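Local atomic coordinates of alpha-L-rhamnosidase (Streptomyces avermitilis, PDB entry 3W5M), a protein that hydrolyses terminal non-reducing alpha-L-rhamnose residues, releasing L-rhamnose from citrus flavonoids and gum arabic, and binds L-rhamnose through a calcium-dependent carbohydrate-binding module. Residues R337-P345 with D477-E485; Y375-G386 with P427-S435. One frame throughout, in Å; residues are numbered along the deposited sequence. Where two conformers were deposited one is given.

Contact 1 of 2, residues R337-P345 with D477-E485; sequences RVGRDQLAP and DGPVRIAKE
Arg481 runs alongside Asp341 and points the same way; the Asp341 carboxylate and the Arg481 guanidinium are nearly coplanar. The salt bridge is side-on, and both nitrogens go to one oxygen. NE of Arg481 lies 3.0 Å from OD1 of Asp341, in a nearly straight bond that meets the oxygen almost along its C-O axis. NH2 of Arg481 reaches the syn lone pair of the same OD1. The extended Arg481 chain (chi2 175°, chi3 -178°) carries the guanidinium out to this carboxylate. Pro479 CB packs 3.3 Å from Asp341 OD1. The other oxygen, OD2, takes a hydrogen bond with Tyr359 and one from a water.

The backbones meet through a single direct bond, Gln342 N to Val480 O at 2.8 Å. Water links Gln342 O to Val480 N, and a second water joins Arg340 O, Gln342 NE2 and Ile482 N. The Gln342 chain bends at chi2, and NE2 lies 3.6 Å from Ile482 CD1. Arg337 grips Asp341 O end-on with NH1 and NH2.

The contact joins the loop after strand 336-337 to the start of strand 480-493, which pairs here with strand 587-594. It is structural packing away from the annotated sites. Both oxygens of Asp341 are engaged, OD1 by two nitrogens of Arg481 and OD2 by the Tyr359 hydroxyl and a water. This is consistent with a charged, firmly held carboxylate.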
# COMPACT_ATOMS: atom_id res chain seq x y z
N ARG A 337 21.59 8.67 9.25
CA ARG A 337 20.21 8.68 8.76
C ARG A 337 19.24 8.87 9.93
O ARG A 337 19.44 8.31 11.00
CB ARG A 337 19.97 7.35 8.09
CG ARG A 337 18.87 7.32 7.06
CD ARG A 337 17.64 6.75 7.70
NE ARG A 337 17.06 5.71 6.88
CZ ARG A 337 15.75 5.54 6.74
NH1 ARG A 337 14.90 6.37 7.35
NH2 ARG A 337 15.30 4.55 5.98
N VAL A 338 18.17 9.65 9.73
CA VAL A 338 17.23 9.91 10.80
C VAL A 338 16.09 8.88 10.65
O VAL A 338 15.45 8.79 9.58
CB VAL A 338 16.65 11.34 10.69
CG1 VAL A 338 15.57 11.56 11.74
CG2 VAL A 338 17.74 12.41 10.81
N GLY A 339 15.85 8.13 11.73
CA GLY A 339 14.77 7.15 11.78
C GLY A 339 14.95 5.91 10.94
O GLY A 339 16.05 5.59 10.49
N ARG A 340 13.87 5.16 10.77
CA ARG A 340 13.91 3.91 10.04
C ARG A 340 12.70 3.78 9.12
O ARG A 340 12.27 2.67 8.79
CB ARG A 340 14.00 2.73 11.02
CG ARG A 340 12.97 2.75 12.15
CD ARG A 340 13.32 1.72 13.21
NE ARG A 340 12.20 1.35 14.08
CZ ARG A 340 11.51 0.23 13.95
NH1 ARG A 340 11.81 -0.62 12.97
NH2 ARG A 340 10.53 -0.05 14.78
N ASP A 341 12.14 4.91 8.71
CA ASP A 341 10.93 4.87 7.88
C ASP A 341 11.38 4.73 6.44
O ASP A 341 12.48 5.15 6.08
CB ASP A 341 10.09 6.15 8.00
CG ASP A 341 9.46 6.34 9.39
OD1 ASP A 341 9.50 5.44 10.27
OD2 ASP A 341 8.84 7.43 9.57
N GLN A 342 10.51 4.17 5.61
CA GLN A 342 10.75 4.07 4.18
C GLN A 342 9.59 4.80 3.48
O GLN A 342 8.47 4.78 3.99
CB GLN A 342 10.73 2.61 3.75
CG GLN A 342 11.70 1.71 4.52
CD GLN A 342 13.16 2.01 4.19
OE1 GLN A 342 13.50 2.48 3.10
NE2 GLN A 342 14.05 1.74 5.15
N LEU A 343 9.87 5.39 2.31
CA LEU A 343 8.80 6.03 1.51
C LEU A 343 7.97 7.06 2.29
O LEU A 343 6.76 7.18 2.07
CB LEU A 343 7.89 4.92 0.92
CG LEU A 343 8.60 3.75 0.25
CD1 LEU A 343 7.54 2.73 -0.16
CD2 LEU A 343 9.34 4.25 -0.98
N ALA A 344 8.61 7.81 3.19
CA ALA A 344 7.92 8.83 3.99
C ALA A 344 7.60 9.95 3.03
O ALA A 344 8.43 10.30 2.20
CB ALA A 344 8.83 9.35 5.09
N PRO A 345 6.43 10.61 3.17
CA PRO A 345 5.44 10.59 4.22
C PRO A 345 4.27 9.64 3.89
O PRO A 345 3.37 9.53 4.70
CB PRO A 345 4.94 12.04 4.23
CG PRO A 345 5.03 12.49 2.81
CD PRO A 345 6.18 11.69 2.19
N ASP A 477 -1.37 6.30 10.31
CA ASP A 477 -0.98 4.89 10.16
C ASP A 477 0.48 4.68 10.61
O ASP A 477 1.21 5.66 10.76
CB ASP A 477 -1.19 4.44 8.70
CG ASP A 477 -0.51 5.37 7.66
OD1 ASP A 477 -0.37 6.63 7.80
OD2 ASP A 477 -0.13 4.80 6.61
N GLY A 478 0.88 3.42 10.84
CA GLY A 478 2.31 3.10 11.05
C GLY A 478 3.11 3.36 9.81
O GLY A 478 2.77 2.85 8.75
N PRO A 479 4.19 4.15 9.92
CA PRO A 479 5.10 4.39 8.83
C PRO A 479 5.58 3.07 8.23
O PRO A 479 5.67 2.06 8.93
CB PRO A 479 6.26 5.09 9.52
CG PRO A 479 5.61 5.85 10.64
CD PRO A 479 4.60 4.86 11.15
N VAL A 480 5.80 3.05 6.93
CA VAL A 480 6.31 1.87 6.27
C VAL A 480 7.75 1.67 6.78
O VAL A 480 8.52 2.62 6.82
CB VAL A 480 6.34 2.09 4.74
CG1 VAL A 480 7.13 0.98 4.03
CG2 VAL A 480 4.91 2.15 4.19
N ARG A 481 8.06 0.44 7.21
CA ARG A 481 9.44 0.15 7.67
C ARG A 481 9.82 -1.24 7.19
O ARG A 481 8.95 -2.01 6.82
CB ARG A 481 9.56 0.22 9.22
CG ARG A 481 9.26 1.61 9.78
CD ARG A 481 9.27 1.59 11.30
NE ARG A 481 8.94 2.93 11.73
CZ ARG A 481 8.36 3.25 12.87
NH1 ARG A 481 8.04 2.32 13.76
NH2 ARG A 481 8.10 4.52 13.10
N ILE A 482 11.12 -1.53 7.14
CA ILE A 482 11.58 -2.90 6.82
C ILE A 482 11.24 -3.78 8.00
O ILE A 482 11.60 -3.47 9.15
CB ILE A 482 13.10 -2.92 6.52
CG1 ILE A 482 13.38 -2.07 5.28
CG2 ILE A 482 13.65 -4.36 6.38
CD1 ILE A 482 14.83 -1.75 5.07
N ALA A 483 10.50 -4.86 7.75
CA ALA A 483 10.06 -5.73 8.83
C ALA A 483 10.93 -6.97 8.89
O ALA A 483 11.02 -7.62 9.94
CB ALA A 483 8.61 -6.12 8.62
N LYS A 484 11.52 -7.34 7.76
CA LYS A 484 12.41 -8.53 7.69
C LYS A 484 13.16 -8.59 6.38
O LYS A 484 12.81 -7.89 5.42
CB LYS A 484 11.67 -9.85 7.94
CG LYS A 484 10.47 -10.12 7.08
CD LYS A 484 9.87 -11.47 7.46
CE LYS A 484 10.57 -12.60 6.74
NZ LYS A 484 10.79 -13.74 7.66
N GLU A 485 14.23 -9.38 6.38
CA GLU A 485 15.04 -9.58 5.18
C GLU A 485 14.86 -11.03 4.71
O GLU A 485 14.67 -11.92 5.54
CB GLU A 485 16.50 -9.27 5.49
CG GLU A 485 16.74 -7.80 5.79
CD GLU A 485 18.21 -7.42 5.91
OE1 GLU A 485 19.08 -8.33 6.01
OE2 GLU A 485 18.50 -6.21 5.91
O HOH W 1 13.26 0.39 7.71
O HOH W 2 8.16 7.81 12.19
O HOH W 3 6.35 5.62 5.63

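Contact 2 of 2, residues Y375-G386 with P427-S435; sequences YVAPGWYAGNVG and PIVSADLLS
The two backbones draw together from Tyr375 opposite Ile428 to Gly383 opposite Asp432, where the CA atoms are 5.7 Å apart, and no backbone-to-backbone hydrogen bond joins them directly. Water bridges part of the gap: one accepts from Gly379 N and donates a weak bond to Ala431 O, and another takes a bond from Leu433 N and lies beside Gly379 O and Asn384 O.

Ile428 CD1 sits over one face of the Tyr375 ring, displaced toward its rim, 3.9 Å from the ring centroid. Pro427 CD lies at the edge of the same ring. The Tyr375 hydroxyl bonds to Gln304. Leu433 CD1 points almost straight down on the five-membered ring of Trp380, a CH-pi contact 3.4 Å from the centroid and 7° off the normal. Trp347 stacks on Trp380.

Asp432 forms an Asx turn at the end of strand 428-432, an edge strand of its sheet. Asp432 chi1 (-173°) turns CG away from the backbone N and sets the carboxylate between its own turn and Asn384. OD2 receives Leu434 N from above the carboxylate plane at 3.0 Å and Ser435 N on the anti lone pair at 2.9 Å. OD1 uses its syn lone pair for Asn384 N at 2.8 Å. The carboxylate therefore ties its own turn to Asn384 in the other segment. Asn384 ND2 adds weak bonds to Asp432 OD2 and Ser435 OG, its amide plane 66° from the carboxylate.

Leu434 CD1 touches Gly386 O, 3.3 Å away, and also Asn384 CB. The Leu434 side chain is about 4 Å from that of rhamnose-binding Asp635, and Gly386 lies near Glu636, the probable proton donor.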
# COMPACT_ATOMS: atom_id res chain seq x y z
N TYR A 375 17.38 13.58 0.99
CA TYR A 375 17.03 13.24 -0.37
C TYR A 375 15.56 13.58 -0.52
O TYR A 375 14.80 13.37 0.42
CB TYR A 375 17.15 11.75 -0.61
CG TYR A 375 18.58 11.30 -0.80
CD1 TYR A 375 19.27 11.62 -1.97
CD2 TYR A 375 19.22 10.54 0.16
CE1 TYR A 375 20.60 11.23 -2.15
CE2 TYR A 375 20.56 10.13 -0.01
CZ TYR A 375 21.22 10.49 -1.18
OH TYR A 375 22.56 10.13 -1.41
N VAL A 376 15.21 14.12 -1.68
CA VAL A 376 13.81 14.47 -2.00
C VAL A 376 13.43 13.90 -3.37
O VAL A 376 14.03 14.29 -4.37
CB VAL A 376 13.62 16.00 -2.02
CG1 VAL A 376 12.12 16.30 -2.27
CG2 VAL A 376 14.10 16.60 -0.72
N ALA A 377 12.43 13.01 -3.42
CA ALA A 377 12.09 12.27 -4.66
C ALA A 377 10.64 12.49 -5.07
O ALA A 377 9.86 12.93 -4.25
CB ALA A 377 12.28 10.75 -4.44
N PRO A 378 10.27 12.13 -6.31
CA PRO A 378 8.87 12.34 -6.80
C PRO A 378 7.75 11.57 -6.10
O PRO A 378 6.68 12.16 -5.87
CB PRO A 378 8.95 11.93 -8.29
CG PRO A 378 10.42 12.04 -8.63
CD PRO A 378 11.13 11.61 -7.39
N GLY A 379 7.94 10.27 -5.80
CA GLY A 379 6.92 9.46 -5.10
C GLY A 379 5.57 9.46 -5.81
O GLY A 379 5.50 9.47 -7.04
N TRP A 380 4.50 9.46 -5.02
CA TRP A 380 3.14 9.49 -5.56
C TRP A 380 2.76 10.90 -5.96
O TRP A 380 1.90 11.10 -6.83
CB TRP A 380 2.14 9.04 -4.49
CG TRP A 380 2.18 7.60 -4.12
CD1 TRP A 380 1.53 6.55 -4.75
CD2 TRP A 380 2.84 7.03 -3.00
NE1 TRP A 380 1.77 5.38 -4.08
CE2 TRP A 380 2.57 5.65 -3.00
CE3 TRP A 380 3.67 7.56 -2.01
CZ2 TRP A 380 3.11 4.77 -2.04
CZ3 TRP A 380 4.18 6.70 -1.02
CH2 TRP A 380 3.90 5.31 -1.06
N TYR A 381 3.38 11.89 -5.32
CA TYR A 381 3.08 13.28 -5.60
C TYR A 381 3.37 13.66 -7.08
O TYR A 381 2.57 14.30 -7.74
CB TYR A 381 3.86 14.16 -4.64
CG TYR A 381 3.60 15.62 -4.87
CD1 TYR A 381 2.46 16.23 -4.34
CD2 TYR A 381 4.49 16.38 -5.62
CE1 TYR A 381 2.21 17.58 -4.57
CE2 TYR A 381 4.26 17.72 -5.86
CZ TYR A 381 3.11 18.31 -5.32
OH TYR A 381 2.88 19.65 -5.58
N ALA A 382 4.53 13.23 -7.60
CA ALA A 382 4.99 13.69 -8.92
C ALA A 382 5.42 12.56 -9.86
O ALA A 382 5.60 12.78 -11.05
CB ALA A 382 6.09 14.73 -8.75
N GLY A 383 5.58 11.34 -9.35
CA GLY A 383 6.06 10.24 -10.19
C GLY A 383 4.91 9.45 -10.78
O GLY A 383 3.73 9.82 -10.58
N ASN A 384 5.23 8.40 -11.55
CA ASN A 384 4.16 7.54 -12.11
C ASN A 384 3.24 6.95 -11.03
O ASN A 384 3.70 6.47 -10.00
CB ASN A 384 4.74 6.39 -12.94
CG ASN A 384 5.43 6.86 -14.19
OD1 ASN A 384 4.95 7.78 -14.88
ND2 ASN A 384 6.58 6.23 -14.51
N VAL A 385 1.93 6.96 -11.29
CA VAL A 385 0.95 6.45 -10.33
C VAL A 385 -0.01 5.63 -11.17
O VAL A 385 -0.54 6.12 -12.18
CB VAL A 385 0.18 7.60 -9.65
CG1 VAL A 385 -1.02 7.07 -8.86
CG2 VAL A 385 1.09 8.42 -8.75
N GLY A 386 -0.19 4.37 -10.77
CA GLY A 386 -1.08 3.43 -11.49
C GLY A 386 -0.80 3.39 -12.99
O GLY A 386 0.36 3.37 -13.42
N PRO A 427 23.77 10.95 -6.46
CA PRO A 427 23.81 9.70 -7.23
C PRO A 427 22.46 9.16 -7.71
O PRO A 427 22.42 8.29 -8.59
CB PRO A 427 24.42 8.72 -6.24
CG PRO A 427 24.03 9.21 -4.90
CD PRO A 427 23.85 10.71 -5.01
N ILE A 428 21.35 9.62 -7.13
CA ILE A 428 20.07 9.03 -7.52
C ILE A 428 19.49 9.73 -8.75
O ILE A 428 18.76 10.73 -8.63
CB ILE A 428 19.05 8.99 -6.36
CG1 ILE A 428 19.75 8.53 -5.09
CG2 ILE A 428 17.91 8.05 -6.74
CD1 ILE A 428 18.92 8.45 -3.82
N VAL A 429 19.83 9.18 -9.92
CA VAL A 429 19.55 9.77 -11.22
C VAL A 429 18.06 9.74 -11.52
O VAL A 429 17.49 10.70 -12.07
CB VAL A 429 20.34 8.99 -12.31
CG1 VAL A 429 20.04 9.52 -13.69
CG2 VAL A 429 21.84 9.08 -12.01
N SER A 430 17.41 8.66 -11.14
CA SER A 430 15.99 8.53 -11.39
C SER A 430 15.37 7.71 -10.27
O SER A 430 15.97 6.75 -9.78
CB SER A 430 15.80 7.83 -12.73
OG SER A 430 14.44 7.85 -13.07
N ALA A 431 14.18 8.08 -9.82
CA ALA A 431 13.55 7.31 -8.75
C ALA A 431 12.04 7.36 -8.96
O ALA A 431 11.43 8.43 -8.82
CB ALA A 431 13.90 7.89 -7.40
N ASP A 432 11.46 6.22 -9.27
CA ASP A 432 10.02 6.18 -9.55
C ASP A 432 9.44 4.96 -8.90
O ASP A 432 10.05 3.89 -8.93
CB ASP A 432 9.79 6.13 -11.07
CG ASP A 432 8.31 6.25 -11.44
OD1 ASP A 432 7.83 7.41 -11.58
OD2 ASP A 432 7.62 5.21 -11.60
N LEU A 433 8.23 5.07 -8.35
CA LEU A 433 7.70 3.92 -7.61
C LEU A 433 7.49 2.72 -8.52
O LEU A 433 7.73 1.57 -8.12
CB LEU A 433 6.38 4.29 -6.91
CG LEU A 433 6.56 5.31 -5.79
CD1 LEU A 433 5.18 5.82 -5.36
CD2 LEU A 433 7.32 4.73 -4.59
N LEU A 434 7.02 3.00 -9.73
CA LEU A 434 6.76 1.93 -10.70
C LEU A 434 7.96 1.54 -11.58
O LEU A 434 8.19 0.35 -11.84
CB LEU A 434 5.57 2.31 -11.59
CG LEU A 434 4.28 2.71 -10.86
CD1 LEU A 434 3.24 3.04 -11.92
CD2 LEU A 434 3.77 1.63 -9.92
N SER A 435 8.72 2.52 -12.05
CA SER A 435 9.76 2.25 -13.03
C SER A 435 11.01 1.68 -12.38
O SER A 435 11.73 0.88 -13.00
CB SER A 435 10.12 3.51 -13.80
OG SER A 435 8.96 4.00 -14.45
O HOH W 4 9.94 8.06 -6.21
O HOH W 5 6.14 7.14 -8.57

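In the fold
From the N terminus, the chain first passes residues 337-345, in the loop between strands 336-337 and 353-360. Residues 375-386 follow, and the chain returns at 427-435 to close contact 2 after 40 intervening residues. It comes back at 477-485 to close contact 1, so the shorter loop lies within the longer one. Strands 428-432 and 480-493 belong to the same ten-stranded sheet. Contact 2 joins its edge strand to the end of strand 368-377, and contact 1 joins strand 480-493 to the 337-345 loop. The two contacts are about 17 Å apart between centres and touch where Leu343 packs on Trp380 and Leu433.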